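Local coordinates for protein toll (Drosophila melanogaster, PDB 4LXR) that recognises cleaved, active Spätzle through this leucine-rich-repeat ectodomain, switching on Toll signalling for antifungal defence and embryonic dorsal-ventral patterning, at residues R508-P513 / N534-D539; T541-I546 / Q587-P592; A618-C623 / E645-N650. All coordinates share one frame; numbering follows the deposited sequence.

Interaction 1. Residues R508-P513 / N534-D539; sequences RRIALP and NPLVCD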
loop_
_atom_site.group_PDB
_atom_site.type_symbol
_atom_site.label_atom_id
_atom_site.label_comp_id
_atom_site.label_asym_id
_atom_site.label_seq_id
_atom_site.Cartn_x
_atom_site.Cartn_y
_atom_site.Cartn_z
ATOM N N ARG A 508 -11.099 4.754 24.869
ATOM C CA ARG A 508 -12.447 4.589 25.412
ATOM C C ARG A 508 -13.121 5.922 25.726
ATOM O O ARG A 508 -14.329 6.072 25.540
ATOM C CB ARG A 508 -12.431 3.651 26.624
ATOM C CG ARG A 508 -12.158 2.215 26.206
ATOM C CD ARG A 508 -12.221 1.215 27.344
ATOM N NE ARG A 508 -12.078 -0.144 26.829
ATOM C CZ ARG A 508 -10.915 -0.722 26.549
ATOM N NH1 ARG A 508 -9.777 -0.063 26.738
ATOM N NH2 ARG A 508 -10.889 -1.960 26.080
ATOM N N ARG A 509 -12.339 6.894 26.183
ATOM C CA ARG A 509 -12.853 8.247 26.351
ATOM C C ARG A 509 -12.088 9.254 25.503
ATOM O O ARG A 509 -10.882 9.124 25.281
ATOM C CB ARG A 509 -12.835 8.681 27.820
ATOM C CG ARG A 509 -13.461 10.059 28.075
ATOM C CD ARG A 509 -13.522 10.343 29.554
ATOM N NE ARG A 509 -14.278 9.291 30.227
ATOM C CZ ARG A 509 -14.243 9.067 31.532
ATOM N NH1 ARG A 509 -13.476 9.817 32.309
ATOM N NH2 ARG A 509 -14.964 8.090 32.055
ATOM N N ILE A 510 -12.829 10.241 25.018
ATOM C CA ILE A 510 -12.293 11.439 24.387
ATOM C C ILE A 510 -12.952 12.640 25.069
ATOM O O ILE A 510 -14.123 12.928 24.835
ATOM C CB ILE A 510 -12.626 11.504 22.896
ATOM C CG1 ILE A 510 -11.981 10.332 22.152
ATOM C CG2 ILE A 510 -12.185 12.843 22.322
ATOM C CD1 ILE A 510 -12.219 10.356 20.666
ATOM N N ALA A 511 -12.199 13.331 25.916
ATOM C CA ALA A 511 -12.766 14.354 26.775
ATOM C C ALA A 511 -12.318 15.751 26.368
ATOM O O ALA A 511 -11.229 16.197 26.733
ATOM C CB ALA A 511 -12.408 14.071 28.226
ATOM N N LEU A 512 -13.163 16.430 25.599
ATOM C CA LEU A 512 -12.914 17.805 25.186
ATOM C C LEU A 512 -13.735 18.748 26.053
ATOM O O LEU A 512 -14.888 18.459 26.371
ATOM C CB LEU A 512 -13.268 17.993 23.710
ATOM C CG LEU A 512 -12.544 17.034 22.766
ATOM C CD1 LEU A 512 -12.905 17.316 21.325
ATOM C CD2 LEU A 512 -11.051 17.137 22.980
ATOM N N PRO A 513 -13.145 19.886 26.441
ATOM C CA PRO A 513 -13.818 20.768 27.394
ATOM C C PRO A 513 -14.823 21.707 26.731
ATOM O O PRO A 513 -14.875 21.833 25.503
ATOM C CB PRO A 513 -12.661 21.562 28.005
ATOM C CG PRO A 513 -11.542 21.497 26.980
ATOM C CD PRO A 513 -11.915 20.496 25.911
ATOM N N ASN A 534 -11.958 2.668 17.301
ATOM C CA ASN A 534 -11.604 2.680 18.705
ATOM C C ASN A 534 -12.811 2.299 19.563
ATOM O O ASN A 534 -13.954 2.554 19.173
ATOM C CB ASN A 534 -11.042 4.045 19.086
ATOM C CG ASN A 534 -9.556 4.148 18.802
ATOM O OD1 ASN A 534 -8.747 3.512 19.483
ATOM N ND2 ASN A 534 -9.187 4.945 17.802
ATOM N N PRO A 535 -12.568 1.663 20.722
ATOM C CA PRO A 535 -13.667 1.172 21.573
ATOM C C PRO A 535 -14.333 2.258 22.446
ATOM O O PRO A 535 -14.386 2.142 23.668
ATOM C CB PRO A 535 -12.975 0.114 22.447
ATOM C CG PRO A 535 -11.561 0.606 22.568
ATOM C CD PRO A 535 -11.244 1.249 21.228
ATOM N N LEU A 536 -14.863 3.294 21.812
ATOM C CA LEU A 536 -15.358 4.463 22.535
ATOM C C LEU A 536 -16.540 4.165 23.455
ATOM O O LEU A 536 -17.510 3.520 23.047
ATOM C CB LEU A 536 -15.743 5.555 21.540
ATOM C CG LEU A 536 -15.940 6.955 22.111
ATOM C CD1 LEU A 536 -14.620 7.496 22.652
ATOM C CD2 LEU A 536 -16.516 7.872 21.052
ATOM N N VAL A 537 -16.439 4.612 24.706
ATOM C CA VAL A 537 -17.559 4.524 25.641
ATOM C C VAL A 537 -18.410 5.785 25.478
ATOM O O VAL A 537 -17.960 6.891 25.785
ATOM C CB VAL A 537 -17.092 4.376 27.115
ATOM C CG1 VAL A 537 -18.274 4.526 28.068
ATOM C CG2 VAL A 537 -16.395 3.029 27.339
ATOM N N CYS A 538 -19.622 5.621 24.961
ATOM C CA CYS A 538 -20.485 6.765 24.682
ATOM C C CYS A 538 -21.394 7.113 25.857
ATOM O O CYS A 538 -22.581 6.783 25.863
ATOM C CB CYS A 538 -21.298 6.529 23.415
ATOM S SG CYS A 538 -20.268 6.354 21.945
ATOM N N ASP A 539 -20.805 7.770 26.852
ATOM C CA ASP A 539 -21.519 8.240 28.026
ATOM C C ASP A 539 -21.445 9.768 28.112
ATOM O O ASP A 539 -20.959 10.420 27.185
ATOM C CB ASP A 539 -21.019 7.548 29.311
ATOM C CG ASP A 539 -19.525 7.742 29.569
ATOM O OD1 ASP A 539 -18.902 8.669 29.012
ATOM O OD2 ASP A 539 -18.967 6.956 30.364
HETATM O O HOH W 1 -16.007 7.594 27.687
HETATM O O HOH W 2 -16.287 6.941 30.213
#
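With CG set opposite its carbonyl carbon (chi1 -71°) and the chain extended from there to NE, Arg-508 runs past Pro-535, the CG atoms of Arg-508 and Pro-535 lying 4.0 Å apart. The proline CG also comes to rest over the centre of one guanidinium face, though this arginine and Arg-509 each have a second conformer. Leu-536 turns CG away from its backbone N (chi1 -165°), which carries CD1 to 3.2 Å from Arg-508 O. The same methyl meets Ile-510 CG1 at 3.9 Å, the two side chains crossing at about a right angle.

Arg-508 O is the polar centre of the contact. Val-537 N donates to it at 2.7 Å, nearly straight at 166°, in the carbonyl plane and on a lone pair. A water lies within donating distance of both Val-537 O and Arg-508 O, with more acceptors around it than it has protons. A second water may bridge Arg-509 NH2 and Asp-539 OD2, though the short distance to NH2 and the arginine's second conformer leave this doubtful; Asp-539 OD1 is bonded to Thr-541 OG1.

The contact joins repeat LRR 15 to the C-terminal cap, LRRCT 1. Strand 509-510 pairs with strand 484-485 and strand 536-537 with strand 570-572, and both Ile-510 and Leu-536 pack on Phe-545 of helix 543-549.

Interaction 2. Residues T541-I546 / Q587-P592; sequences TILWFI and QTLICP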
loop_
_atom_site.group_PDB
_atom_site.type_symbol
_atom_site.label_atom_id
_atom_site.label_comp_id
_atom_site.label_asym_id
_atom_site.label_seq_id
_atom_site.Cartn_x
_atom_site.Cartn_y
_atom_site.Cartn_z
ATOM N N THR A 541 -19.545 11.711 29.263
ATOM C CA THR A 541 -18.193 12.283 29.306
ATOM C C THR A 541 -17.625 12.668 27.936
ATOM O O THR A 541 -16.583 13.324 27.860
ATOM C CB THR A 541 -17.181 11.360 30.052
ATOM O OG1 THR A 541 -16.960 10.167 29.293
ATOM C CG2 THR A 541 -17.709 10.983 31.428
ATOM N N ILE A 542 -18.302 12.273 26.861
ATOM C CA ILE A 542 -17.811 12.579 25.522
ATOM C C ILE A 542 -18.694 13.591 24.819
ATOM O O ILE A 542 -18.648 13.712 23.587
ATOM C CB ILE A 542 -17.662 11.313 24.631
ATOM C CG1 ILE A 542 -19.023 10.698 24.315
ATOM C CG2 ILE A 542 -16.746 10.291 25.293
ATOM C CD1 ILE A 542 -18.995 9.734 23.155
ATOM N N LEU A 543 -19.478 14.326 25.613
ATOM C CA LEU A 543 -20.479 15.259 25.094
ATOM C C LEU A 543 -19.907 16.256 24.094
ATOM O O LEU A 543 -20.397 16.369 22.975
ATOM C CB LEU A 543 -21.168 16.021 26.236
ATOM C CG LEU A 543 -21.987 17.241 25.794
ATOM C CD1 LEU A 543 -23.159 16.833 24.909
ATOM C CD2 LEU A 543 -22.464 18.051 26.994
ATOM N N TRP A 544 -18.861 16.970 24.494
ATOM C CA TRP A 544 -18.355 18.057 23.663
ATOM C C TRP A 544 -17.621 17.558 22.434
ATOM O O TRP A 544 -17.640 18.217 21.398
ATOM C CB TRP A 544 -17.542 19.056 24.490
ATOM C CG TRP A 544 -18.440 19.784 25.444
ATOM C CD1 TRP A 544 -18.480 19.657 26.804
ATOM C CD2 TRP A 544 -19.483 20.709 25.094
ATOM N NE1 TRP A 544 -19.471 20.466 27.324
ATOM C CE2 TRP A 544 -20.099 21.121 26.297
ATOM C CE3 TRP A 544 -19.943 21.240 23.884
ATOM C CZ2 TRP A 544 -21.158 22.042 26.323
ATOM C CZ3 TRP A 544 -20.995 22.159 23.910
ATOM C CH2 TRP A 544 -21.589 22.547 25.124
ATOM N N PHE A 545 -17.003 16.384 22.547
ATOM C CA PHE A 545 -16.465 15.690 21.388
ATOM C C PHE A 545 -17.567 15.403 20.373
ATOM O O PHE A 545 -17.418 15.684 19.185
ATOM C CB PHE A 545 -15.791 14.372 21.786
ATOM C CG PHE A 545 -15.445 13.499 20.613
ATOM C CD1 PHE A 545 -14.407 13.848 19.749
ATOM C CD2 PHE A 545 -16.156 12.330 20.360
ATOM C CE1 PHE A 545 -14.077 13.040 18.658
ATOM C CE2 PHE A 545 -15.828 11.515 19.269
ATOM C CZ PHE A 545 -14.788 11.877 18.419
ATOM N N ILE A 546 -18.667 14.827 20.841
ATOM C CA ILE A 546 -19.805 14.577 19.965
ATOM C C ILE A 546 -20.320 15.871 19.324
ATOM O O ILE A 546 -20.597 15.907 18.124
ATOM C CB ILE A 546 -20.946 13.856 20.704
ATOM C CG1 ILE A 546 -20.489 12.458 21.113
ATOM C CG2 ILE A 546 -22.175 13.757 19.819
ATOM C CD1 ILE A 546 -20.009 11.637 19.956
ATOM N N GLN A 587 -28.313 14.361 23.843
ATOM C CA GLN A 587 -29.028 14.135 25.102
ATOM C C GLN A 587 -29.105 12.649 25.481
ATOM O O GLN A 587 -29.613 12.300 26.545
ATOM C CB GLN A 587 -30.426 14.778 25.088
ATOM C CG GLN A 587 -31.476 14.032 24.285
ATOM C CD GLN A 587 -31.327 14.215 22.787
ATOM O OE1 GLN A 587 -30.489 14.990 22.320
ATOM N NE2 GLN A 587 -32.137 13.492 22.024
ATOM N N THR A 588 -28.579 11.788 24.614
ATOM C CA THR A 588 -28.559 10.349 24.854
ATOM C C THR A 588 -27.353 9.967 25.691
ATOM O O THR A 588 -27.303 8.880 26.270
ATOM C CB THR A 588 -28.475 9.557 23.537
ATOM O OG1 THR A 588 -29.231 10.227 22.524
ATOM C CG2 THR A 588 -29.023 8.153 23.723
ATOM N N LEU A 589 -26.374 10.862 25.740
ATOM C CA LEU A 589 -25.121 10.583 26.428
ATOM C C LEU A 589 -25.325 10.693 27.927
ATOM O O LEU A 589 -25.389 11.792 28.468
ATOM C CB LEU A 589 -24.044 11.562 25.975
ATOM C CG LEU A 589 -23.757 11.576 24.471
ATOM C CD1 LEU A 589 -22.756 12.663 24.145
ATOM C CD2 LEU A 589 -23.240 10.226 24.005
ATOM N N ILE A 590 -25.434 9.555 28.600
ATOM C CA ILE A 590 -25.724 9.576 30.026
ATOM C C ILE A 590 -24.710 8.825 30.881
ATOM O O ILE A 590 -24.045 7.890 30.426
ATOM C CB ILE A 590 -27.143 9.048 30.328
ATOM C CG1 ILE A 590 -27.272 7.584 29.894
ATOM C CG2 ILE A 590 -28.202 9.949 29.664
ATOM C CD1 ILE A 590 -28.594 6.940 30.305
ATOM N N CYS A 591 -24.595 9.265 32.127
ATOM C CA CYS A 591 -23.793 8.570 33.121
ATOM C C CYS A 591 -24.675 8.215 34.319
ATOM O O CYS A 591 -25.306 9.090 34.911
ATOM C CB CYS A 591 -22.612 9.438 33.557
ATOM S SG CYS A 591 -21.317 9.634 32.286
ATOM N N PRO A 592 -24.735 6.923 34.666
ATOM C CA PRO A 592 -25.547 6.461 35.798
ATOM C C PRO A 592 -25.157 7.114 37.130
ATOM O O PRO A 592 -24.039 7.592 37.299
ATOM C CB PRO A 592 -25.257 4.955 35.843
ATOM C CG PRO A 592 -24.855 4.603 34.442
ATOM C CD PRO A 592 -24.121 5.805 33.926
#
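Leu-589 CD1 is the methyl on which this contact turns: it is pressed against the opening turn of helix 543-549, 3.6 Å from Leu-543 CA and 3.8 Å from Ile-546 CG1. This is the interior of an LRRCT cap, the disulfide-bonded module that closes the C-terminal end of a leucine-rich-repeat solenoid. With CG opposite its carbonyl carbon (chi1 -58°) and CD1 in line beyond it (chi2 175°), Leu-589 reaches straight at the helix. Ile-542 CG1 adds a looser apolar touch, 4.2 Å from Leu-589 CD1, and Leu-543 CD1 borders the same methyl. All four residues are buried, and aliphatic carbons make the touches round this methyl.

A second point of contact lies beside it, where Thr-541 CG2 meets Cys-591 SG at 3.9 Å. That sulfur is tied to Cys-540, so the disulfide fixes strand 590-592 to the residues leading into the helix.

Further out, Ile-542 holds the N-cap position, and Ile-546 N donates to Ile-542 O at 3.0 Å, closing the turn that receives the leucine. Val-581 packs on Ile-546, while Ile-542 leans on Leu-536 of strand 536-537 and Phe-545 on Leu-568. The other methyl of Leu-543 is used differently: CD2 lies 3.8 Å above one face of the Trp-544 ring, displaced toward the rim.

Interaction 3. Residues A618-C623 / E645-N650; sequences ALVINC and ELHLEN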
loop_
_atom_site.group_PDB
_atom_site.type_symbol
_atom_site.label_atom_id
_atom_site.label_comp_id
_atom_site.label_asym_id
_atom_site.label_seq_id
_atom_site.Cartn_x
_atom_site.Cartn_y
_atom_site.Cartn_z
ATOM N N ALA A 618 -28.786 17.664 33.429
ATOM C CA ALA A 618 -29.940 17.153 34.152
ATOM C C ALA A 618 -29.659 15.881 34.939
ATOM O O ALA A 618 -29.137 14.904 34.402
ATOM C CB ALA A 618 -31.110 16.938 33.203
ATOM N N LEU A 619 -30.009 15.910 36.221
ATOM C CA LEU A 619 -30.100 14.703 37.028
ATOM C C LEU A 619 -31.497 14.103 36.849
ATOM O O LEU A 619 -32.510 14.739 37.163
ATOM C CB LEU A 619 -29.857 15.022 38.497
ATOM C CG LEU A 619 -30.116 13.860 39.456
ATOM C CD1 LEU A 619 -29.060 12.758 39.285
ATOM C CD2 LEU A 619 -30.188 14.346 40.894
ATOM N N VAL A 620 -31.544 12.887 36.322
ATOM C CA VAL A 620 -32.798 12.222 36.030
ATOM C C VAL A 620 -33.019 11.086 37.012
ATOM O O VAL A 620 -32.244 10.130 37.046
ATOM C CB VAL A 620 -32.794 11.660 34.603
ATOM C CG1 VAL A 620 -34.056 10.874 34.332
ATOM C CG2 VAL A 620 -32.630 12.782 33.598
ATOM N N ILE A 621 -34.071 11.194 37.817
ATOM C CA ILE A 621 -34.419 10.151 38.771
ATOM C C ILE A 621 -35.701 9.435 38.367
ATOM O O ILE A 621 -36.787 10.019 38.408
ATOM C CB ILE A 621 -34.594 10.716 40.179
ATOM C CG1 ILE A 621 -33.302 11.371 40.653
ATOM C CG2 ILE A 621 -35.018 9.620 41.147
ATOM C CD1 ILE A 621 -33.458 12.085 41.973
ATOM N N ASN A 622 -35.558 8.174 37.973
ATOM C CA ASN A 622 -36.674 7.329 37.573
ATOM C C ASN A 622 -37.048 6.321 38.669
ATOM O O ASN A 622 -36.226 5.488 39.050
ATOM C CB ASN A 622 -36.319 6.559 36.295
ATOM C CG ASN A 622 -36.039 7.466 35.114
ATOM O OD1 ASN A 622 -36.809 8.371 34.818
ATOM N ND2 ASN A 622 -34.930 7.219 34.422
ATOM N N CYS A 623 -38.277 6.384 39.179
ATOM C CA CYS A 623 -38.753 5.346 40.102
ATOM C C CYS A 623 -40.068 4.753 39.617
ATOM O O CYS A 623 -41.125 5.362 39.766
ATOM C CB CYS A 623 -38.939 5.885 41.514
ATOM S SG CYS A 623 -37.589 6.855 42.167
ATOM N N GLU A 645 -35.136 15.970 37.250
ATOM C CA GLU A 645 -36.433 15.419 36.874
ATOM C C GLU A 645 -36.795 14.256 37.780
ATOM O O GLU A 645 -36.058 13.287 37.885
ATOM C CB GLU A 645 -36.441 14.951 35.419
ATOM C CG GLU A 645 -35.974 15.975 34.414
ATOM C CD GLU A 645 -36.087 15.471 32.985
ATOM O OE1 GLU A 645 -35.793 16.249 32.053
ATOM O OE2 GLU A 645 -36.471 14.297 32.793
ATOM N N LEU A 646 -37.933 14.350 38.444
ATOM C CA LEU A 646 -38.327 13.287 39.347
ATOM C C LEU A 646 -39.464 12.514 38.718
ATOM O O LEU A 646 -40.597 12.977 38.685
ATOM C CB LEU A 646 -38.723 13.858 40.703
ATOM C CG LEU A 646 -39.231 12.919 41.786
ATOM C CD1 LEU A 646 -38.217 11.786 42.100
ATOM C CD2 LEU A 646 -39.508 13.758 43.012
ATOM N N HIS A 647 -39.140 11.345 38.187
ATOM C CA HIS A 647 -40.099 10.506 37.490
ATOM C C HIS A 647 -40.709 9.459 38.417
ATOM O O HIS A 647 -40.044 8.506 38.842
ATOM C CB HIS A 647 -39.444 9.866 36.256
ATOM C CG HIS A 647 -39.270 10.821 35.112
ATOM N ND1 HIS A 647 -40.244 11.027 34.158
ATOM C CD2 HIS A 647 -38.247 11.643 34.787
ATOM C CE1 HIS A 647 -39.822 11.923 33.285
ATOM N NE2 HIS A 647 -38.609 12.309 33.641
ATOM N N LEU A 648 -41.985 9.667 38.738
ATOM C CA LEU A 648 -42.701 8.816 39.675
ATOM C C LEU A 648 -44.008 8.325 39.063
ATOM O O LEU A 648 -44.943 7.962 39.776
ATOM C CB LEU A 648 -42.944 9.562 40.987
ATOM C CG LEU A 648 -41.694 9.928 41.802
ATOM C CD1 LEU A 648 -42.019 10.832 42.980
ATOM C CD2 LEU A 648 -40.990 8.669 42.289
ATOM N N GLU A 649 -44.056 8.312 37.732
ATOM C CA GLU A 649 -45.231 7.854 36.985
ATOM C C GLU A 649 -45.774 6.489 37.393
ATOM O O GLU A 649 -45.016 5.549 37.678
ATOM C CB GLU A 649 -44.959 7.826 35.476
ATOM C CG GLU A 649 -44.714 9.176 34.843
ATOM C CD GLU A 649 -43.244 9.549 34.817
ATOM O OE1 GLU A 649 -42.851 10.326 33.916
ATOM O OE2 GLU A 649 -42.481 9.057 35.691
ATOM N N ASN A 650 -47.102 6.395 37.389
ATOM C CA ASN A 650 -47.819 5.147 37.656
ATOM C C ASN A 650 -47.420 4.424 38.942
ATOM O O ASN A 650 -47.326 3.203 38.977
ATOM C CB ASN A 650 -47.762 4.212 36.436
ATOM C CG ASN A 650 -48.392 4.842 35.180
ATOM O OD1 ASN A 650 -47.854 4.731 34.072
ATOM N ND2 ASN A 650 -49.535 5.510 35.357
#
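The parallel ladder that pairs Val-620, Ile-621 and Asn-622 with Glu-645, Leu-646 and His-647 joins an N-terminal cap (LRRNT) to the first repeat behind it, LRR 16. Four backbone bonds build it: Glu-645 N to Leu-619 O, Ile-621 N to Glu-645 O, His-647 N to Ile-621 O (2.7 Å) and Cys-623 N to His-647 O (2.8 Å). The strand axes run within 10° of each other.

On one face Asn-622 and His-647 lie side by side, pointing the same way. Asn-622 OD1 approaches His-647 CB at 3.4 Å, with amide and ring planes 54° apart, while its ND2 bonds to Asn-609 OD1. Both acceptor oxygens of the imidazole lie nearly in its ring plane: NE2 meets Glu-645 OE2 at 3.0 Å, on its anti side and somewhat out of the carboxylate plane, and ND1 the syn lone pair of Glu-649 OE1 at 2.7 Å. With both nitrogens donating, the ring is probably doubly protonated and positively charged, as the flanking carboxylates would favour. A phenylalanine here would probably leave Glu-645 OE2 and Glu-649 OE1 without the donors, and the positive charge, that now join them, though Glu-649 keeps His-624 and Glu-645 a long, weak ion pair with Arg-613.

On the other face lies the hydrophobic core of the leucine-rich-repeat solenoid. Ile-621 CG2, anti to the backbone N, meets Leu-646 CD1 at 4.0 Å, and Cys-623 CB packs 3.5 Å from Leu-648 CD2. Cys-623 SG is disulfide-bonded to Cys-608. Asn-651, the consensus asparagine of the repeat, donates through ND2 to Cys-623 O and Leu-648 O.

The three contacts follow one another along the chain, from repeat LRR 15, through the C-terminal cap, into the N-terminal cap and first repeat of the next leucine-rich-repeat block. Interactions 1 and 2 have centres about 9 Å apart and touch directly: Leu-512 O lies 3.3 Å from Trp-544 CB, and Asp-539 CB 3.2 Å from Ile-590 O. Interaction 3 stands farther off, its centre about 19 Å from that of interaction 2, with nearest atoms about 7 Å apart. The same sheet spans this gap, since strand 590-592 pairs with 609-613 and that with 618-622. No other protein chain touches any of the six segments; a glycan sugar lies about 7 Å from the Arg-508 side chain.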